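Local coordinates for 4-hydroxyphenylpyruvate dioxygenase (Pseudomonas putida, PDB 5HMQ), which catalyses the metal-dependent dehydration of 3-dehydroshikimate to protocatechuate, a step in quinate and shikimate degradation, in a TIM-barrel domain fused to a dioxygenase-like domain, at residues E268-R273 with G284-P289; K331-L336 with T426-D431; D530-V535 with Y573-D578. All blocks are in the same frame, centred on the assembly; numbering follows the deposited sequence.

Interaction 1: E268-R273 with G284-P289; sequences EQTRLR and GVLFSP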
loop_
_atom_site.group_PDB
_atom_site.type_symbol
_atom_site.label_atom_id
_atom_site.label_comp_id
_atom_site.label_asym_id
_atom_site.label_seq_id
_atom_site.Cartn_x
_atom_site.Cartn_y
_atom_site.Cartn_z
ATOM N N GLU C 268 27.596 3.682 -6.539
ATOM C CA GLU C 268 28.639 3.798 -5.528
ATOM C C GLU C 268 29.148 2.422 -5.113
ATOM O O GLU C 268 30.361 2.186 -5.044
ATOM C CB GLU C 268 28.112 4.568 -4.318
ATOM C CG GLU C 268 29.011 4.431 -3.103
ATOM C CD GLU C 268 28.373 5.020 -1.853
ATOM O OE1 GLU C 268 27.325 4.505 -1.428
ATOM O OE2 GLU C 268 28.905 6.002 -1.319
ATOM N N GLN C 269 28.227 1.498 -4.835
ATOM C CA GLN C 269 28.629 0.149 -4.453
ATOM C C GLN C 269 29.345 -0.553 -5.589
ATOM O O GLN C 269 30.261 -1.349 -5.347
ATOM C CB GLN C 269 27.414 -0.674 -4.015
ATOM C CG GLN C 269 26.722 -0.138 -2.786
ATOM C CD GLN C 269 27.667 -0.025 -1.610
ATOM O OE1 GLN C 269 27.925 1.069 -1.108
ATOM N NE2 GLN C 269 28.195 -1.157 -1.168
ATOM N N THR C 270 28.957 -0.273 -6.830
ATOM C CA THR C 270 29.691 -0.866 -7.935
ATOM C C THR C 270 31.083 -0.256 -8.034
ATOM O O THR C 270 32.070 -0.990 -8.146
ATOM C CB THR C 270 28.914 -0.687 -9.241
ATOM O OG1 THR C 270 27.628 -1.310 -9.125
ATOM C CG2 THR C 270 29.662 -1.316 -10.400
ATOM N N ARG C 271 31.193 1.065 -7.844
ATOM C CA ARG C 271 32.505 1.708 -7.889
ATOM C C ARG C 271 33.435 1.119 -6.840
ATOM O O ARG C 271 34.582 0.769 -7.138
ATOM C CB ARG C 271 32.376 3.219 -7.685
ATOM C CG ARG C 271 33.734 3.917 -7.582
ATOM C CD ARG C 271 33.618 5.428 -7.458
ATOM N NE ARG C 271 32.809 5.827 -6.310
ATOM C CZ ARG C 271 33.230 5.778 -5.048
ATOM N NH1 ARG C 271 34.451 5.345 -4.766
ATOM N NH2 ARG C 271 32.428 6.161 -4.066
ATOM N N LEU C 272 32.940 0.960 -5.611
ATOM C CA LEU C 272 33.765 0.381 -4.555
ATOM C C LEU C 272 34.178 -1.041 -4.902
ATOM O O LEU C 272 35.292 -1.470 -4.574
ATOM C CB LEU C 272 33.013 0.411 -3.226
ATOM C CG LEU C 272 32.715 1.794 -2.646
ATOM C CD1 LEU C 272 31.679 1.706 -1.536
ATOM C CD2 LEU C 272 33.995 2.448 -2.144
ATOM N N ARG C 273 33.292 -1.790 -5.561
ATOM C CA ARG C 273 33.633 -3.151 -5.955
ATOM C C ARG C 273 34.787 -3.161 -6.951
ATOM O O ARG C 273 35.700 -3.986 -6.835
ATOM C CB ARG C 273 32.407 -3.857 -6.532
ATOM C CG ARG C 273 32.669 -5.280 -6.985
ATOM C CD ARG C 273 32.789 -6.205 -5.785
ATOM N NE ARG C 273 31.609 -6.145 -4.927
ATOM C CZ ARG C 273 30.570 -6.968 -5.023
ATOM N NH1 ARG C 273 30.565 -7.924 -5.941
ATOM N NH2 ARG C 273 29.539 -6.838 -4.199
ATOM N N GLY C 284 34.098 10.321 -12.544
ATOM C CA GLY C 284 32.998 11.046 -13.143
ATOM C C GLY C 284 31.906 10.196 -13.755
ATOM O O GLY C 284 30.929 10.756 -14.270
ATOM N N VAL C 285 32.030 8.870 -13.720
ATOM C CA VAL C 285 30.996 7.996 -14.267
ATOM C C VAL C 285 30.030 7.584 -13.165
ATOM O O VAL C 285 28.820 7.809 -13.269
ATOM C CB VAL C 285 31.604 6.755 -14.944
ATOM C CG1 VAL C 285 30.502 5.813 -15.402
ATOM C CG2 VAL C 285 32.481 7.161 -16.116
ATOM N N LEU C 286 30.556 6.980 -12.104
ATOM C CA LEU C 286 29.735 6.407 -11.045
ATOM C C LEU C 286 29.581 7.396 -9.895
ATOM O O LEU C 286 30.563 8.004 -9.456
ATOM C CB LEU C 286 30.349 5.098 -10.549
ATOM C CG LEU C 286 30.497 4.030 -11.638
ATOM C CD1 LEU C 286 31.186 2.789 -11.099
ATOM C CD2 LEU C 286 29.147 3.677 -12.245
ATOM N N PHE C 287 28.340 7.560 -9.431
ATOM C CA PHE C 287 28.032 8.398 -8.276
ATOM C C PHE C 287 29.003 8.125 -7.134
ATOM O O PHE C 287 29.228 6.972 -6.755
ATOM C CB PHE C 287 26.590 8.135 -7.830
ATOM C CG PHE C 287 26.025 9.178 -6.901
ATOM C CD1 PHE C 287 25.915 10.500 -7.301
ATOM C CD2 PHE C 287 25.574 8.827 -5.637
ATOM C CE1 PHE C 287 25.382 11.456 -6.452
ATOM C CE2 PHE C 287 25.041 9.779 -4.783
ATOM C CZ PHE C 287 24.946 11.096 -5.192
ATOM N N SER C 288 29.600 9.190 -6.604
ATOM C CA SER C 288 30.615 9.096 -5.554
ATOM C C SER C 288 30.270 10.086 -4.451
ATOM O O SER C 288 30.888 11.154 -4.339
ATOM C CB SER C 288 32.020 9.336 -6.113
ATOM O OG SER C 288 32.095 10.563 -6.814
ATOM N N PRO C 289 29.282 9.769 -3.620
ATOM C CA PRO C 289 28.886 10.682 -2.548
ATOM C C PRO C 289 29.846 10.580 -1.376
ATOM O O PRO C 289 30.707 9.688 -1.350
ATOM C CB PRO C 289 27.484 10.181 -2.174
ATOM C CG PRO C 289 27.562 8.715 -2.419
ATOM C CD PRO C 289 28.484 8.529 -3.608
#
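The side chains of R271 and E268 both leave the helix with CG anti to the backbone N (chi1 174° and 166°), which carries them over the passing loop 284-289. A bend at chi3 (57°) folds the R271 guanidinium back toward S288, while the aliphatic root meets L286. R271 CB lies 3.6 Å from CD1 of L286, the leucine methyl resting against the helix backbone as well, while NE comes within 3.6 Å of S288 CB. The carbonyl O of F287 lies near the guanidinium plane at its edge, yet at 3.8 Å from R271 NE it makes no hydrogen bond, and NE is buried without a polar partner; R271 NH1 forms a salt bridge with E275, one turn further along. E268, extended beyond CG, crosses the ring of P289 at a slant, its OE2 3.2 Å from P289 CG. That oxygen is also paired in a salt bridge with R380.

This is the junction between the two halves of the fusion protein: helix 252-276 follows the last strand of the TIM barrel, and the loop that passes across its flank leads into strand 295-304 of the dioxygenase-like domain. L286 also reaches L230 on barrel helix 222-231. Toward the dioxygenase-like part, the ring of F287 makes an edge-to-face pair with F384, and P289 packs on A383 at the end of helix 374-383.

Interaction 2: K331-L336 with T426-D431; sequences KEVQLL and TDFSLD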
loop_
_atom_site.group_PDB
_atom_site.type_symbol
_atom_site.label_atom_id
_atom_site.label_comp_id
_atom_site.label_asym_id
_atom_site.label_seq_id
_atom_site.Cartn_x
_atom_site.Cartn_y
_atom_site.Cartn_z
ATOM N N LYS C 331 10.367 24.751 27.976
ATOM C CA LYS C 331 9.353 23.900 27.372
ATOM C C LYS C 331 8.955 22.763 28.308
ATOM O O LYS C 331 9.639 22.460 29.290
ATOM C CB LYS C 331 9.850 23.333 26.040
ATOM C CG LYS C 331 10.289 24.394 25.047
ATOM C CD LYS C 331 10.956 23.773 23.836
ATOM C CE LYS C 331 11.251 24.819 22.777
ATOM N NZ LYS C 331 11.953 24.228 21.604
ATOM N N GLU C 332 7.824 22.132 27.987
ATOM C CA GLU C 332 7.328 20.977 28.736
ATOM C C GLU C 332 8.016 19.714 28.216
ATOM O O GLU C 332 7.420 18.844 27.577
ATOM C CB GLU C 332 5.812 20.886 28.636
ATOM C CG GLU C 332 5.098 21.998 29.385
ATOM C CD GLU C 332 5.419 21.986 30.868
ATOM O OE1 GLU C 332 5.115 20.975 31.536
ATOM O OE2 GLU C 332 5.990 22.983 31.363
ATOM N N VAL C 333 9.306 19.619 28.529
ATOM C CA VAL C 333 10.180 18.566 28.026
ATOM C C VAL C 333 10.935 17.966 29.202
ATOM O O VAL C 333 11.620 18.686 29.934
ATOM C CB VAL C 333 11.164 19.099 26.972
ATOM C CG1 VAL C 333 12.237 18.075 26.676
ATOM C CG2 VAL C 333 10.424 19.466 25.691
ATOM N N GLN C 334 10.816 16.654 29.378
ATOM C CA GLN C 334 11.477 15.941 30.458
ATOM C C GLN C 334 12.575 15.046 29.907
ATOM O O GLN C 334 12.400 14.393 28.873
ATOM C CB GLN C 334 10.478 15.102 31.256
ATOM C CG GLN C 334 9.560 15.918 32.145
ATOM C CD GLN C 334 10.291 16.512 33.333
ATOM O OE1 GLN C 334 11.382 16.070 33.691
ATOM N NE2 GLN C 334 9.684 17.515 33.960
ATOM N N LEU C 335 13.706 15.031 30.600
ATOM C CA LEU C 335 14.841 14.195 30.245
ATOM C C LEU C 335 15.003 13.106 31.295
ATOM O O LEU C 335 15.032 13.396 32.497
ATOM C CB LEU C 335 16.119 15.028 30.137
ATOM C CG LEU C 335 17.414 14.252 29.896
ATOM C CD1 LEU C 335 17.355 13.528 28.561
ATOM C CD2 LEU C 335 18.616 15.178 29.949
ATOM N N LEU C 336 15.105 11.858 30.843
ATOM C CA LEU C 336 15.376 10.733 31.726
ATOM C C LEU C 336 16.630 10.018 31.250
ATOM O O LEU C 336 16.920 9.963 30.051
ATOM C CB LEU C 336 14.207 9.735 31.804
ATOM C CG LEU C 336 12.973 10.161 32.605
ATOM C CD1 LEU C 336 12.060 11.082 31.808
ATOM C CD2 LEU C 336 12.227 8.963 33.187
ATOM N N THR C 426 22.815 22.679 28.143
ATOM C CA THR C 426 22.454 23.964 27.561
ATOM C C THR C 426 20.953 24.233 27.600
ATOM O O THR C 426 20.540 25.353 27.919
ATOM C CB THR C 426 22.962 24.050 26.116
ATOM O OG1 THR C 426 22.653 22.831 25.424
ATOM C CG2 THR C 426 24.465 24.280 26.089
ATOM N N ASP C 427 20.123 23.239 27.267
ATOM C CA ASP C 427 18.687 23.481 27.177
ATOM C C ASP C 427 17.905 22.976 28.378
ATOM O O ASP C 427 16.736 23.343 28.531
ATOM C CB ASP C 427 18.108 22.826 25.923
ATOM C CG ASP C 427 19.039 22.945 24.727
ATOM O OD1 ASP C 427 19.190 21.941 24.003
ATOM O OD2 ASP C 427 19.552 24.052 24.456
ATOM N N PHE C 428 18.515 22.168 29.236
ATOM C CA PHE C 428 17.844 21.597 30.392
ATOM C C PHE C 428 18.439 22.144 31.682
ATOM O O PHE C 428 19.543 22.697 31.705
ATOM C CB PHE C 428 17.944 20.067 30.387
ATOM C CG PHE C 428 17.218 19.408 29.246
ATOM C CD1 PHE C 428 17.802 19.318 27.993
ATOM C CD2 PHE C 428 15.956 18.868 29.431
ATOM C CE1 PHE C 428 17.137 18.709 26.944
ATOM C CE2 PHE C 428 15.288 18.259 28.389
ATOM C CZ PHE C 428 15.879 18.179 27.143
ATOM N N SER C 429 17.703 21.945 32.767
ATOM C CA SER C 429 18.132 22.338 34.104
ATOM C C SER C 429 18.304 21.017 34.843
ATOM O O SER C 429 17.390 20.525 35.509
ATOM C CB SER C 429 17.128 23.261 34.789
ATOM O OG SER C 429 17.340 24.611 34.413
ATOM N N LEU C 430 19.495 20.450 34.697
ATOM C CA LEU C 430 19.763 19.089 35.126
ATOM C C LEU C 430 19.882 19.020 36.643
ATOM O O LEU C 430 20.555 19.848 37.264
ATOM C CB LEU C 430 21.043 18.586 34.453
ATOM C CG LEU C 430 20.954 18.347 32.939
ATOM C CD1 LEU C 430 22.319 18.060 32.356
ATOM C CD2 LEU C 430 20.029 17.193 32.630
ATOM N N ASP C 431 19.225 18.029 37.235
ATOM C CA ASP C 431 19.313 17.768 38.668
ATOM C C ASP C 431 20.529 16.880 38.894
ATOM O O ASP C 431 20.495 15.671 38.639
ATOM C CB ASP C 431 18.025 17.122 39.171
ATOM C CG ASP C 431 18.018 16.890 40.679
ATOM O OD1 ASP C 431 19.074 17.028 41.331
ATOM O OD2 ASP C 431 16.931 16.590 41.218
#
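Apolar contacts alone join these two segments, and the ring of F428 takes the largest part in them. It approaches from the edge strand and meets the two residues of strand 333-336 whose side chains point toward it, V333 and L335. CG1 of V333 lies 3.5 Å from F428 CE2 and only slightly farther from CZ, the valine branch and the aromatic side chain crossing at about a right angle. L335 comes from the other side of the ring plane, its CB 3.8 Å from F428 CE2. The ring carbon CE2 is therefore held between neighbouring side chains of one strand, separated by Q334, which turns the other way. Both approaches to the ring are slanted. With chi1 at -65°, F428 sets its CG anti to the carbonyl carbon, and this rotation sends the ring in toward strand 333-336.

A second aliphatic contact lies beside the first. L335 CD2 lies 3.6 Å from L430 CD2; although the CB of L430 is not aimed at the opposite strand, its CD2 branch turns in to meet it. L335 thus engages F428 through CB and L430 through the far end of its chain.

No hydrogen bond links the segments, whose strand axes pass 8.6 Å apart at 41°. Both belong to the mixed sheet of the HPPD N-terminal-like part of the dioxygenase-like domain, a member of the glyoxalase/VOC superfamily. Strand 323-328 lies between them in the sheet, pairing with 333-338 on one side and with the edge strand 428-430 on the other. H328 of that intervening strand stacks edge-to-face with F428, V344 of strand 341-346 touches both V333 and L335, and Y424 of helix 424-427 packs on L335 and L430.

Interaction 3: D530-V535 with Y573-D578; sequences DIFREV and YNVLYD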
loop_
_atom_site.group_PDB
_atom_site.type_symbol
_atom_site.label_atom_id
_atom_site.label_comp_id
_atom_site.label_asym_id
_atom_site.label_seq_id
_atom_site.Cartn_x
_atom_site.Cartn_y
_atom_site.Cartn_z
ATOM N N ASP C 530 23.738 -8.129 34.391
ATOM C CA ASP C 530 23.164 -9.204 35.195
ATOM C C ASP C 530 21.660 -9.224 34.959
ATOM O O ASP C 530 20.939 -8.356 35.461
ATOM C CB ASP C 530 23.482 -9.003 36.680
ATOM C CG ASP C 530 23.082 -10.193 37.544
ATOM O OD1 ASP C 530 22.178 -10.963 37.153
ATOM O OD2 ASP C 530 23.664 -10.343 38.638
ATOM N N ILE C 531 21.189 -10.220 34.206
ATOM C CA ILE C 531 19.771 -10.287 33.867
ATOM C C ILE C 531 18.930 -10.510 35.119
ATOM O O ILE C 531 17.841 -9.941 35.262
ATOM C CB ILE C 531 19.522 -11.377 32.803
ATOM C CG1 ILE C 531 18.069 -11.341 32.320
ATOM C CG2 ILE C 531 19.889 -12.762 33.329
ATOM C CD1 ILE C 531 17.723 -10.111 31.504
ATOM N N PHE C 532 19.428 -11.325 36.056
ATOM C CA PHE C 532 18.647 -11.640 37.247
ATOM C C PHE C 532 18.518 -10.436 38.168
ATOM O O PHE C 532 17.454 -10.210 38.757
ATOM C CB PHE C 532 19.272 -12.815 37.994
ATOM C CG PHE C 532 19.151 -14.117 37.270
ATOM C CD1 PHE C 532 17.961 -14.827 37.296
ATOM C CD2 PHE C 532 20.224 -14.640 36.571
ATOM C CE1 PHE C 532 17.844 -16.029 36.635
ATOM C CE2 PHE C 532 20.111 -15.844 35.909
ATOM C CZ PHE C 532 18.920 -16.538 35.945
ATOM N N ARG C 533 19.590 -9.655 38.315
ATOM C CA ARG C 533 19.518 -8.473 39.166
ATOM C C ARG C 533 18.562 -7.437 38.589
ATOM O O ARG C 533 17.847 -6.757 39.335
ATOM C CB ARG C 533 20.912 -7.875 39.355
ATOM C CG ARG C 533 20.989 -6.870 40.491
ATOM C CD ARG C 533 22.313 -6.130 40.509
ATOM N NE ARG C 533 22.392 -5.214 41.643
ATOM C CZ ARG C 533 23.367 -4.329 41.827
ATOM N NH1 ARG C 533 24.351 -4.229 40.944
ATOM N NH2 ARG C 533 23.353 -3.538 42.889
ATOM N N GLU C 534 18.526 -7.306 37.262
ATOM C CA GLU C 534 17.655 -6.312 36.648
ATOM C C GLU C 534 16.197 -6.749 36.685
ATOM O O GLU C 534 15.308 -5.926 36.935
ATOM C CB GLU C 534 18.099 -6.036 35.213
ATOM C CG GLU C 534 19.485 -5.421 35.113
ATOM C CD GLU C 534 19.661 -4.204 35.996
ATOM O OE1 GLU C 534 18.741 -3.362 36.052
ATOM O OE2 GLU C 534 20.728 -4.091 36.635
ATOM N N VAL C 535 15.931 -8.031 36.419
ATOM C CA VAL C 535 14.564 -8.542 36.498
ATOM C C VAL C 535 14.009 -8.366 37.906
ATOM O O VAL C 535 12.866 -7.931 38.088
ATOM C CB VAL C 535 14.511 -10.014 36.047
ATOM C CG1 VAL C 535 13.187 -10.646 36.448
ATOM C CG2 VAL C 535 14.710 -10.113 34.543
ATOM N N TYR C 573 12.366 -16.239 37.518
ATOM C CA TYR C 573 12.565 -14.872 37.060
ATOM C C TYR C 573 11.977 -14.625 35.677
ATOM O O TYR C 573 12.197 -13.549 35.109
ATOM C CB TYR C 573 14.060 -14.529 37.044
ATOM C CG TYR C 573 14.708 -14.348 38.403
ATOM C CD1 TYR C 573 15.086 -15.443 39.169
ATOM C CD2 TYR C 573 14.967 -13.079 38.906
ATOM C CE1 TYR C 573 15.684 -15.285 40.402
ATOM C CE2 TYR C 573 15.567 -12.909 40.141
ATOM C CZ TYR C 573 15.924 -14.019 40.885
ATOM O OH TYR C 573 16.521 -13.863 42.114
ATOM N N ASN C 574 11.234 -15.590 35.131
ATOM C CA ASN C 574 10.571 -15.450 33.833
ATOM C C ASN C 574 11.546 -14.980 32.756
ATOM O O ASN C 574 11.212 -14.159 31.898
ATOM C CB ASN C 574 9.367 -14.512 33.931
ATOM C CG ASN C 574 8.252 -15.082 34.788
ATOM O OD1 ASN C 574 7.661 -16.109 34.457
ATOM N ND2 ASN C 574 7.957 -14.412 35.896
ATOM N N VAL C 575 12.766 -15.506 32.800
ATOM C CA VAL C 575 13.798 -15.148 31.835
ATOM C C VAL C 575 13.723 -16.101 30.651
ATOM O O VAL C 575 13.604 -17.320 30.827
ATOM C CB VAL C 575 15.192 -15.180 32.485
ATOM C CG1 VAL C 575 16.271 -14.880 31.452
ATOM C CG2 VAL C 575 15.265 -14.185 33.629
ATOM N N LEU C 576 13.799 -15.545 29.446
ATOM C CA LEU C 576 13.836 -16.309 28.208
ATOM C C LEU C 576 15.283 -16.512 27.774
ATOM O O LEU C 576 16.164 -15.713 28.099
ATOM C CB LEU C 576 13.038 -15.592 27.118
ATOM C CG LEU C 576 11.553 -15.428 27.447
ATOM C CD1 LEU C 576 10.928 -14.340 26.602
ATOM C CD2 LEU C 576 10.818 -16.736 27.235
ATOM N N TYR C 577 15.521 -17.591 27.031
ATOM C CA TYR C 577 16.874 -18.076 26.809
ATOM C C TYR C 577 17.080 -18.458 25.350
ATOM O O TYR C 577 16.157 -18.908 24.668
ATOM C CB TYR C 577 17.177 -19.278 27.716
ATOM C CG TYR C 577 18.536 -19.902 27.503
ATOM C CD1 TYR C 577 19.678 -19.328 28.043
ATOM C CD2 TYR C 577 18.674 -21.076 26.774
ATOM C CE1 TYR C 577 20.923 -19.900 27.853
ATOM C CE2 TYR C 577 19.913 -21.656 26.580
ATOM C CZ TYR C 577 21.034 -21.064 27.121
ATOM O OH TYR C 577 22.269 -21.640 26.929
ATOM N N ASP C 578 18.312 -18.261 24.882
ATOM C CA ASP C 578 18.754 -18.721 23.574
ATOM C C ASP C 578 20.257 -18.954 23.622
ATOM O O ASP C 578 20.970 -18.321 24.405
ATOM C CB ASP C 578 18.406 -17.719 22.467
ATOM C CG ASP C 578 18.599 -18.296 21.076
ATOM O OD1 ASP C 578 18.280 -19.487 20.874
ATOM O OD2 ASP C 578 19.080 -17.562 20.188
#
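Y573, F532 and V575 have the most surface buried here, and the first two form a T-shaped aromatic pair. F532 presents its CD1 edge to a face of Y573, with ring centroids 4.9 Å apart and planes at 85°. The touch is displaced toward the root of the tyrosine ring: F532 CD1 lies 3.5 Å from Y573 CG. Near-equal chi1 values (-69° for F532, -72° for Y573) bring the phenylalanine edge over the tyrosine face. V535, one turn after I531, meets Y573 differently, its CG1 lying near the ring plane at the edge, 3.9 Å from Y573 CD2. The same methyl also rests on the backbone carbonyl, V535 CG1 being 3.3 Å from Y573 O. The tyrosine is thus touched over a face by one helix residue and at its rim by another.

V575 sits deeper, where the chain is about to enter strand 576-579. Its two methyl groups divide the work: CG1 meets I531 CG1 at 4.1 Å, the two side chains lying alongside with their ends pointing opposite ways, while CG2 faces V535 CG2 and, somewhat farther off, the F532 ring. L570 of helix 564-572 touches F532 and V575.

D530 caps the start of the helix; its OD1 accepts a hydrogen bond of 3.1 Å from R533 N, which comes from above the carboxylate plane, and a weak one from F532 N. I531 and V535 also reach F587 and V589 on strand 585-590. Helix 531-541 thus lies on the sheet of the second VOC module, a family built from βαβββ units, and is joined here to the outermost strand, 576-579, of the sheet that also carries the magnesium ligand E601.

The three contacts follow one another along the chain, none enclosing or crossing another. Interaction 1 comes first and closes a short loop of ten residues, turning the chain back from the last barrel helix toward the dioxygenase-like part. Interaction 2 spans 89 residues within the HPPD N-terminal-like part, bringing the edge strand 428-430 near strand 333-338, with one strand between them in the sheet. Interaction 3 then closes a largely helical excursion of 37 residues in the second VOC unit, joining helix 531-541 to the entry of the sheet's outermost strand, 576-579. The contacts remain separate in space: interactions 2 and 3 approach to about 14 Å between nearest atoms, whereas interaction 1 lies about 30 and 28 Å from them.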